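Local coordinates for spore coat polysaccharide biosynthesis protein SpsE (Bacillus subtilis, PDB 1VLI), which probably acts as an N-acylneuraminate-9-phosphate synthase-like enzyme in making spore coat polysaccharide, at residues Ile18-Val23 and Gln114-Ser119. Numbering follows the deposited sequence.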
loop_
_atom_site.group_PDB
_atom_site.type_symbol
_atom_site.label_atom_id
_atom_site.label_comp_id
_atom_site.label_asym_id
_atom_site.label_seq_id
_atom_site.Cartn_x
_atom_site.Cartn_y
_atom_site.Cartn_z
ATOM N N ILE A 18 2.580 -16.456 -1.934
ATOM C CA ILE A 18 2.100 -15.878 -0.669
ATOM C C ILE A 18 1.528 -16.993 0.224
ATOM O O ILE A 18 0.526 -17.616 -0.111
ATOM C CB ILE A 18 1.087 -14.784 -0.927
ATOM C CG1 ILE A 18 1.767 -13.607 -1.643
ATOM C CG2 ILE A 18 0.555 -14.269 0.380
ATOM C CD1 ILE A 18 0.789 -12.589 -2.209
ATOM N N ALA A 19 2.184 -17.275 1.343
ATOM C CA ALA A 19 1.792 -18.434 2.194
ATOM C C ALA A 19 1.858 -19.703 1.343
ATOM O O ALA A 19 2.912 -20.015 0.774
ATOM C CB ALA A 19 0.386 -18.240 2.817
ATOM N N ASN A 20 0.722 -20.372 1.186
ATOM C CA ASN A 20 0.644 -21.633 0.456
ATOM C C ASN A 20 0.095 -21.502 -0.981
ATOM O O ASN A 20 -0.338 -22.502 -1.574
ATOM C CB ASN A 20 -0.212 -22.628 1.268
ATOM C CG ASN A 20 -1.698 -22.218 1.328
ATOM O OD1 ASN A 20 -2.025 -21.034 1.426
ATOM N ND2 ASN A 20 -2.598 -23.205 1.251
ATOM N N LYS A 21 0.160 -20.288 -1.547
ATOM C CA LYS A 21 -0.580 -19.929 -2.763
ATOM C C LYS A 21 0.240 -19.180 -3.792
ATOM O O LYS A 21 0.931 -18.224 -3.465
ATOM C CB LYS A 21 -1.776 -19.054 -2.391
ATOM C CG LYS A 21 -3.056 -19.770 -2.578
ATOM C CD LYS A 21 -4.140 -19.233 -1.683
ATOM C CE LYS A 21 -5.218 -20.299 -1.519
ATOM N NZ LYS A 21 -6.565 -19.698 -1.361
ATOM N N THR A 22 0.121 -19.580 -5.044
ATOM C CA THR A 22 0.854 -18.917 -6.121
ATOM C C THR A 22 0.181 -17.643 -6.602
ATOM O O THR A 22 -1.066 -17.527 -6.657
ATOM C CB THR A 22 1.055 -19.871 -7.273
ATOM O OG1 THR A 22 1.427 -21.134 -6.730
ATOM C CG2 THR A 22 2.281 -19.457 -8.122
ATOM N N VAL A 23 1.033 -16.697 -6.970
ATOM C CA VAL A 23 0.619 -15.390 -7.447
ATOM C C VAL A 23 1.413 -15.137 -8.717
ATOM O O VAL A 23 2.635 -15.244 -8.705
ATOM C CB VAL A 23 0.926 -14.345 -6.350
ATOM C CG1 VAL A 23 0.431 -12.968 -6.706
ATOM C CG2 VAL A 23 0.305 -14.798 -5.001
ATOM N N GLN A 114 -9.108 -20.353 6.664
ATOM C CA GLN A 114 -8.240 -20.502 5.498
ATOM C C GLN A 114 -8.185 -19.249 4.642
ATOM O O GLN A 114 -8.274 -19.302 3.411
ATOM C CB GLN A 114 -8.620 -21.732 4.685
ATOM C CG GLN A 114 -7.979 -22.992 5.212
ATOM C CD GLN A 114 -8.856 -24.203 5.023
ATOM O OE1 GLN A 114 -9.332 -24.486 3.912
ATOM N NE2 GLN A 114 -9.083 -24.934 6.116
ATOM N N VAL A 115 -8.067 -18.111 5.315
ATOM C CA VAL A 115 -7.748 -16.882 4.623
ATOM C C VAL A 115 -6.430 -16.326 5.169
ATOM O O VAL A 115 -6.022 -16.606 6.320
ATOM C CB VAL A 115 -8.923 -15.849 4.608
ATOM C CG1 VAL A 115 -10.199 -16.496 4.138
ATOM C CG2 VAL A 115 -9.149 -15.256 5.956
ATOM N N ILE A 116 -5.760 -15.562 4.316
ATOM C CA ILE A 116 -4.440 -15.070 4.618
ATOM C C ILE A 116 -4.585 -13.649 5.122
ATOM O O ILE A 116 -5.037 -12.748 4.383
ATOM C CB ILE A 116 -3.548 -15.103 3.349
ATOM C CG1 ILE A 116 -3.353 -16.548 2.841
ATOM C CG2 ILE A 116 -2.208 -14.385 3.602
ATOM C CD1 ILE A 116 -2.786 -16.617 1.403
ATOM N N PHE A 117 -4.173 -13.453 6.369
ATOM C CA PHE A 117 -4.140 -12.157 6.994
ATOM C C PHE A 117 -3.011 -11.336 6.418
ATOM O O PHE A 117 -1.869 -11.807 6.317
ATOM C CB PHE A 117 -3.929 -12.310 8.498
ATOM C CG PHE A 117 -3.808 -10.994 9.236
ATOM C CD1 PHE A 117 -4.946 -10.356 9.749
ATOM C CD2 PHE A 117 -2.565 -10.383 9.410
ATOM C CE1 PHE A 117 -4.832 -9.125 10.426
ATOM C CE2 PHE A 117 -2.449 -9.155 10.074
ATOM C CZ PHE A 117 -3.582 -8.534 10.587
ATOM N N LEU A 118 -3.349 -10.101 6.043
ATOM C CA LEU A 118 -2.373 -9.123 5.566
ATOM C C LEU A 118 -2.579 -7.766 6.203
ATOM O O LEU A 118 -3.704 -7.369 6.510
ATOM C CB LEU A 118 -2.464 -8.967 4.051
ATOM C CG LEU A 118 -2.100 -10.167 3.186
ATOM C CD1 LEU A 118 -2.439 -9.780 1.787
ATOM C CD2 LEU A 118 -0.634 -10.514 3.296
ATOM N N SER A 119 -1.485 -7.042 6.389
ATOM C CA SER A 119 -1.576 -5.644 6.787
ATOM C C SER A 119 -0.535 -4.782 6.046
ATOM O O SER A 119 0.270 -5.287 5.254
ATOM C CB SER A 119 -1.389 -5.536 8.297
ATOM O OG SER A 119 -1.999 -4.368 8.771
HETATM O O HOH W 1 -6.022 -18.433 1.487
HETATM O O HOH W 2 -8.420 -21.075 0.581
#
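Ile-116 rests the end of its side chain against the turn of an N-terminal beta hairpin, at the rim of a TIM barrel. Strands 15-18 and 21-24 form the hairpin. Its type II' turn, Ile-18 to Lys-21, is closed by both backbone bonds between these two residues. The hairpin lies over the end of the barrel where the parallel strands begin.

From CB of Ile-116 the chain splits. CG2 lies near CG2 of Ile-18. CG1 is anti to the carbonyl carbon (chi1 -63°), and Ile-116 CG1 runs 4.1 Å from Ala-19 CB. The extended chain (chi2 165°) carries CD1 out to the turn. Ile-116 CD1 lies 3.8 Å from Ala-19 CB. Ile-116 CD1 is also 3.8 Å from Ile-18 O. Ile-18 CG2 is farther from Ile-116 CD1, at 4.2 Å. Lys-21 CD comes alongside Ile-116 CD1 at 4.3 Å. This one methyl thus packs on three side chains and rests against a carbonyl oxygen. Phe-30, on the first barrel strand, packs against both Ile-18 and Ile-116.

The polar link is indirect and lies at the solvent side. Lys-21 NZ forms a salt bridge with Asp-59, whose backbone is hydrogen-bonded to that of Ile-116. Two waters join NZ to Gln-114 O, the second only by a weak bond to that oxygen. Water 1 accepts from Lys-21 NZ at 3.2 Å and donates to Gln-114 O at 3.1 Å.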